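Local atomic coordinates of histidine kinase (Methanosarcina mazei, PDB entry 3LI9), a protein that is probably a membrane-bound sensor histidine kinase that phosphorylates itself on histidine using ATP, represented here by its extracellular sensor domain of PDC (Cache) fold. Residues 46-58 / 77-91. Numbering follows the deposited sequence.
Sequences TMAEYGSQDREEA and LGYEPDAFDGRDKNY
R55 lays its CD over the centre of the Y91 ring, 3.5 Å from the centroid and almost on the ring normal, a CH-pi contact that the guanidinium continues, its plane 13° from that of the ring. The contact illustrates how a buried arginine can organise a loop. D85 is held side-on: R55 NE donates to D85 OD2 over 2.9 Å from above the carboxylate plane, while R55 NH2 donates almost straight to D85 OD1 on its syn side, though well out of that plane. The same NH2 reaches D88 OD1 at 2.8 Å, on the anti side of a carboxylate standing nearly perpendicular to the guanidinium. D85 CG sits between backbone N and carbonyl carbon (chi1 64°), which also lets OD1 accept from R87 N in an Asx turn, the two donors approaching from opposite faces of the carboxylate. A methionine in place of R55 would probably leave the carboxylates of D85 and D88 without their shared positive partner.

R55 CG packs against F84 CE2 at 3.5 Å. With CG anti to the backbone N (chi1 179°), the F84 ring extends to meet Y50 rim to rim and A58 CB. Next to F84, selenomethionine M47 bends over the Y79 hydroxyl and touches L77 CD2 through CG, 3.7 Å away. R55 NH1 bonds to G101 O and H97 NE2. In this extracellular PDC (Cache) sensor domain, the contact thus fastens the turn between helices 13-48 and 55-67 to the loop leaving strand 74-79, with M47 and Y79 also resting on I157 of strand 148-159.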
loop_
_atom_site.group_PDB
_atom_site.type_symbol
_atom_site.label_atom_id
_atom_site.label_comp_id
_atom_site.label_asym_id
_atom_site.label_seq_id
_atom_site.Cartn_x
_atom_site.Cartn_y
_atom_site.Cartn_z
ATOM N N THR A 46 -17.736 -11.381 -2.270
ATOM C CA THR A 46 -18.823 -11.717 -1.385
ATOM C C THR A 46 -19.898 -10.639 -1.493
ATOM O O THR A 46 -21.080 -10.971 -1.626
ATOM C CB THR A 46 -18.326 -11.804 0.021
ATOM O OG1 THR A 46 -17.283 -12.813 0.024
ATOM C CG2 THR A 46 -19.437 -12.178 0.970
HETATM N N MSE A 47 -19.519 -9.373 -1.301
HETATM C CA MSE A 47 -20.513 -8.309 -1.378
HETATM C C MSE A 47 -21.205 -8.232 -2.712
HETATM O O MSE A 47 -22.405 -7.822 -2.745
HETATM C CB MSE A 47 -19.906 -6.984 -1.068
HETATM C CG MSE A 47 -19.444 -6.793 0.375
HETATM SE SE MSE A 47 -21.163 -6.836 1.548
HETATM C CE MSE A 47 -20.621 -8.340 2.023
ATOM N N ALA A 48 -20.539 -8.575 -3.789
ATOM C CA ALA A 48 -21.151 -8.602 -5.116
ATOM C C ALA A 48 -22.347 -9.565 -5.169
ATOM O O ALA A 48 -23.244 -9.353 -5.961
ATOM C CB ALA A 48 -20.107 -8.922 -6.243
ATOM N N GLU A 49 -22.371 -10.588 -4.345
ATOM C CA GLU A 49 -23.439 -11.590 -4.289
ATOM C C GLU A 49 -24.370 -11.421 -3.127
ATOM O O GLU A 49 -25.241 -12.240 -2.907
ATOM C CB GLU A 49 -22.853 -13.022 -4.261
ATOM C CG GLU A 49 -22.029 -13.325 -5.531
ATOM C CD GLU A 49 -22.849 -13.524 -6.770
ATOM O OE1 GLU A 49 -24.112 -13.706 -6.708
ATOM O OE2 GLU A 49 -22.256 -13.481 -7.853
ATOM N N TYR A 50 -24.168 -10.404 -2.313
ATOM C CA TYR A 50 -24.925 -10.205 -1.100
ATOM C C TYR A 50 -26.282 -9.520 -1.326
ATOM O O TYR A 50 -26.471 -8.325 -1.083
ATOM C CB TYR A 50 -24.106 -9.303 -0.176
ATOM C CG TYR A 50 -24.538 -9.275 1.241
ATOM C CD1 TYR A 50 -24.639 -10.451 1.985
ATOM C CD2 TYR A 50 -24.848 -8.052 1.873
ATOM C CE1 TYR A 50 -25.001 -10.392 3.354
ATOM C CE2 TYR A 50 -25.163 -8.005 3.198
ATOM C CZ TYR A 50 -25.240 -9.158 3.930
ATOM O OH TYR A 50 -25.552 -9.078 5.264
ATOM N N GLY A 51 -27.277 -10.334 -1.598
ATOM C CA GLY A 51 -28.648 -9.788 -1.818
ATOM C C GLY A 51 -29.438 -9.620 -0.534
ATOM O O GLY A 51 -30.543 -9.101 -0.596
ATOM N N SER A 52 -28.913 -10.091 0.617
ATOM C CA SER A 52 -29.595 -9.941 1.884
ATOM C C SER A 52 -29.742 -8.484 2.302
ATOM O O SER A 52 -30.611 -8.167 3.106
ATOM C CB SER A 52 -28.923 -10.732 3.018
ATOM O OG SER A 52 -29.086 -12.128 2.705
ATOM N N GLN A 53 -28.806 -7.673 1.838
ATOM C CA GLN A 53 -28.997 -6.251 1.912
ATOM C C GLN A 53 -29.184 -5.785 3.362
ATOM O O GLN A 53 -29.981 -4.918 3.642
ATOM C CB GLN A 53 -30.181 -5.852 0.976
ATOM C CG GLN A 53 -29.742 -5.964 -0.441
ATOM C CD GLN A 53 -30.878 -5.738 -1.423
ATOM O OE1 GLN A 53 -30.671 -5.875 -2.625
ATOM N NE2 GLN A 53 -32.081 -5.396 -0.912
ATOM N N ASP A 54 -28.384 -6.349 4.280
ATOM C CA ASP A 54 -28.561 -6.093 5.734
ATOM C C ASP A 54 -27.343 -5.245 6.159
ATOM O O ASP A 54 -26.194 -5.755 6.161
ATOM C CB ASP A 54 -28.607 -7.443 6.471
ATOM C CG ASP A 54 -28.810 -7.314 7.976
ATOM O OD1 ASP A 54 -28.386 -6.307 8.590
ATOM O OD2 ASP A 54 -29.278 -8.294 8.662
ATOM N N ARG A 55 -27.573 -3.950 6.412
ATOM C CA ARG A 55 -26.394 -3.070 6.674
ATOM C C ARG A 55 -25.719 -3.417 7.951
ATOM O O ARG A 55 -24.438 -3.376 8.004
ATOM C CB ARG A 55 -26.806 -1.559 6.691
ATOM C CG ARG A 55 -27.208 -1.124 5.298
ATOM C CD ARG A 55 -27.508 0.432 5.260
ATOM N NE ARG A 55 -28.021 0.811 3.914
ATOM C CZ ARG A 55 -27.751 1.965 3.300
ATOM N NH1 ARG A 55 -26.870 2.835 3.831
ATOM N NH2 ARG A 55 -28.315 2.248 2.108
ATOM N N GLU A 56 -26.474 -3.812 8.985
ATOM C CA GLU A 56 -25.838 -4.145 10.274
ATOM C C GLU A 56 -25.001 -5.405 10.161
ATOM O O GLU A 56 -23.903 -5.465 10.683
ATOM C CB GLU A 56 -26.884 -4.422 11.396
ATOM C CG GLU A 56 -27.751 -3.217 11.767
ATOM C CD GLU A 56 -26.980 -2.153 12.567
ATOM O OE1 GLU A 56 -25.951 -2.507 13.190
ATOM O OE2 GLU A 56 -27.427 -0.964 12.567
ATOM N N GLU A 57 -25.472 -6.360 9.361
ATOM C CA GLU A 57 -24.692 -7.590 9.183
ATOM C C GLU A 57 -23.403 -7.276 8.365
ATOM O O GLU A 57 -22.337 -7.845 8.657
ATOM C CB GLU A 57 -25.531 -8.646 8.443
ATOM C CG GLU A 57 -24.751 -9.931 8.199
ATOM C CD GLU A 57 -25.673 -11.093 7.832
ATOM O OE1 GLU A 57 -25.972 -11.212 6.663
ATOM O OE2 GLU A 57 -26.187 -11.756 8.724
ATOM N N ALA A 58 -23.513 -6.450 7.317
ATOM C CA ALA A 58 -22.332 -6.127 6.542
ATOM C C ALA A 58 -21.303 -5.352 7.417
ATOM O O ALA A 58 -20.081 -5.580 7.294
ATOM C CB ALA A 58 -22.688 -5.344 5.291
ATOM N N LEU A 77 -16.412 -0.588 3.181
ATOM C CA LEU A 77 -17.165 -0.789 1.957
ATOM C C LEU A 77 -17.655 0.637 1.578
ATOM O O LEU A 77 -17.919 1.487 2.484
ATOM C CB LEU A 77 -18.421 -1.623 2.279
ATOM C CG LEU A 77 -18.083 -3.065 2.702
ATOM C CD1 LEU A 77 -19.390 -3.722 3.243
ATOM C CD2 LEU A 77 -17.537 -3.870 1.527
ATOM N N GLY A 78 -17.711 0.932 0.274
ATOM C CA GLY A 78 -18.283 2.235 -0.112
ATOM C C GLY A 78 -19.122 1.949 -1.375
ATOM O O GLY A 78 -18.632 1.377 -2.302
ATOM N N TYR A 79 -20.412 2.309 -1.356
ATOM C CA TYR A 79 -21.320 2.023 -2.482
ATOM C C TYR A 79 -21.801 3.305 -3.200
ATOM O O TYR A 79 -21.852 4.386 -2.627
ATOM C CB TYR A 79 -22.529 1.318 -1.970
ATOM C CG TYR A 79 -22.272 -0.157 -1.679
ATOM C CD1 TYR A 79 -21.641 -0.562 -0.498
ATOM C CD2 TYR A 79 -22.678 -1.151 -2.610
ATOM C CE1 TYR A 79 -21.434 -1.953 -0.259
ATOM C CE2 TYR A 79 -22.463 -2.529 -2.353
ATOM C CZ TYR A 79 -21.833 -2.880 -1.190
ATOM O OH TYR A 79 -21.702 -4.257 -0.900
ATOM N N GLU A 80 -22.066 3.125 -4.483
ATOM C CA GLU A 80 -22.787 4.135 -5.275
ATOM C C GLU A 80 -24.157 4.358 -4.685
ATOM O O GLU A 80 -24.729 3.593 -3.935
ATOM C CB GLU A 80 -22.937 3.592 -6.718
ATOM C CG GLU A 80 -21.672 3.428 -7.481
ATOM C CD GLU A 80 -21.079 4.778 -7.894
ATOM O OE1 GLU A 80 -21.542 5.345 -8.902
ATOM O OE2 GLU A 80 -20.150 5.258 -7.237
ATOM N N PRO A 81 -24.775 5.492 -5.033
ATOM C CA PRO A 81 -26.114 5.799 -4.535
ATOM C C PRO A 81 -27.108 4.681 -4.798
ATOM O O PRO A 81 -27.234 4.227 -5.939
ATOM C CB PRO A 81 -26.465 7.082 -5.346
ATOM C CG PRO A 81 -25.172 7.739 -5.508
ATOM C CD PRO A 81 -24.199 6.570 -5.832
ATOM N N ASP A 82 -27.751 4.218 -3.733
ATOM C CA ASP A 82 -28.756 3.191 -3.699
ATOM C C ASP A 82 -28.303 1.793 -4.169
ATOM O O ASP A 82 -29.132 0.904 -4.299
ATOM C CB ASP A 82 -29.979 3.647 -4.506
ATOM C CG ASP A 82 -30.874 4.559 -3.695
ATOM O OD1 ASP A 82 -30.907 4.472 -2.453
ATOM O OD2 ASP A 82 -31.534 5.396 -4.298
ATOM N N ALA A 83 -26.988 1.608 -4.289
ATOM C CA ALA A 83 -26.410 0.351 -4.908
ATOM C C ALA A 83 -26.312 -0.836 -3.951
ATOM O O ALA A 83 -26.195 -1.999 -4.392
ATOM C CB ALA A 83 -25.107 0.588 -5.705
ATOM N N PHE A 84 -26.358 -0.598 -2.633
ATOM C CA PHE A 84 -26.307 -1.686 -1.687
ATOM C C PHE A 84 -27.684 -2.315 -1.516
ATOM O O PHE A 84 -27.809 -3.549 -1.502
ATOM C CB PHE A 84 -25.840 -1.199 -0.283
ATOM C CG PHE A 84 -25.797 -2.315 0.742
ATOM C CD1 PHE A 84 -24.752 -3.289 0.649
ATOM C CD2 PHE A 84 -26.695 -2.378 1.778
ATOM C CE1 PHE A 84 -24.719 -4.343 1.552
ATOM C CE2 PHE A 84 -26.672 -3.396 2.748
ATOM C CZ PHE A 84 -25.647 -4.369 2.635
ATOM N N ASP A 85 -28.715 -1.464 -1.370
ATOM C CA ASP A 85 -30.036 -1.940 -0.967
ATOM C C ASP A 85 -31.223 -1.109 -1.439
ATOM O O ASP A 85 -32.329 -1.378 -1.036
ATOM C CB ASP A 85 -30.112 -2.141 0.549
ATOM C CG ASP A 85 -29.946 -0.806 1.367
ATOM O OD1 ASP A 85 -29.893 0.268 0.767
ATOM O OD2 ASP A 85 -29.980 -0.861 2.620
ATOM N N GLY A 86 -30.976 -0.114 -2.270
ATOM C CA GLY A 86 -32.022 0.763 -2.798
ATOM C C GLY A 86 -32.643 1.651 -1.724
ATOM O O GLY A 86 -33.697 2.279 -1.985
ATOM N N ARG A 87 -32.010 1.753 -0.539
ATOM C CA ARG A 87 -32.682 2.406 0.619
ATOM C C ARG A 87 -31.833 3.478 1.352
ATOM O O ARG A 87 -31.964 3.642 2.545
ATOM C CB ARG A 87 -33.159 1.359 1.618
ATOM C CG ARG A 87 -34.337 0.448 1.047
ATOM C CD ARG A 87 -35.124 -0.236 2.187
ATOM N NE ARG A 87 -34.259 -0.802 3.228
ATOM C CZ ARG A 87 -34.170 -0.382 4.509
ATOM N NH1 ARG A 87 -34.895 0.634 4.974
ATOM N NH2 ARG A 87 -33.326 -0.981 5.349
ATOM N N ASP A 88 -31.041 4.202 0.610
ATOM C CA ASP A 88 -30.159 5.218 1.191
ATOM C C ASP A 88 -31.006 6.213 1.958
ATOM O O ASP A 88 -30.576 6.790 2.926
ATOM C CB ASP A 88 -29.349 5.966 0.140
ATOM C CG ASP A 88 -28.213 5.163 -0.456
ATOM O OD1 ASP A 88 -28.035 3.997 -0.089
ATOM O OD2 ASP A 88 -27.552 5.648 -1.342
ATOM N N LYS A 89 -32.221 6.488 1.481
ATOM C CA LYS A 89 -33.004 7.488 2.212
ATOM C C LYS A 89 -33.350 7.151 3.644
ATOM O O LYS A 89 -33.761 8.043 4.383
ATOM C CB LYS A 89 -34.320 7.776 1.429
ATOM C CG LYS A 89 -35.187 6.569 1.346
ATOM C CD LYS A 89 -36.363 6.789 0.390
ATOM C CE LYS A 89 -37.378 5.739 0.726
ATOM N NZ LYS A 89 -38.521 5.866 -0.206
ATOM N N ASN A 90 -33.262 5.871 4.025
ATOM C CA ASN A 90 -33.680 5.415 5.313
ATOM C C ASN A 90 -32.456 5.478 6.243
ATOM O O ASN A 90 -32.595 5.135 7.400
ATOM C CB ASN A 90 -34.142 3.967 5.225
ATOM C CG ASN A 90 -35.501 3.842 4.513
ATOM O OD1 ASN A 90 -36.271 4.769 4.504
ATOM N ND2 ASN A 90 -35.741 2.733 3.889
ATOM N N TYR A 91 -31.289 5.803 5.712
ATOM C CA TYR A 91 -30.023 5.787 6.539
ATOM C C TYR A 91 -29.316 7.114 6.588
ATOM O O TYR A 91 -28.131 7.199 6.897
ATOM C CB TYR A 91 -29.052 4.645 6.055
ATOM C CG TYR A 91 -29.693 3.292 6.323
ATOM C CD1 TYR A 91 -29.613 2.702 7.572
ATOM C CD2 TYR A 91 -30.414 2.622 5.315
ATOM C CE1 TYR A 91 -30.250 1.471 7.828
ATOM C CE2 TYR A 91 -31.030 1.417 5.567
ATOM C CZ TYR A 91 -30.952 0.856 6.828
ATOM O OH TYR A 91 -31.582 -0.359 7.064
HETATM O O HOH W 1 -23.496 -5.636 -2.026
HETATM O O HOH W 2 -26.119 -5.736 -1.363
HETATM O O HOH W 3 -30.252 -2.806 6.546
#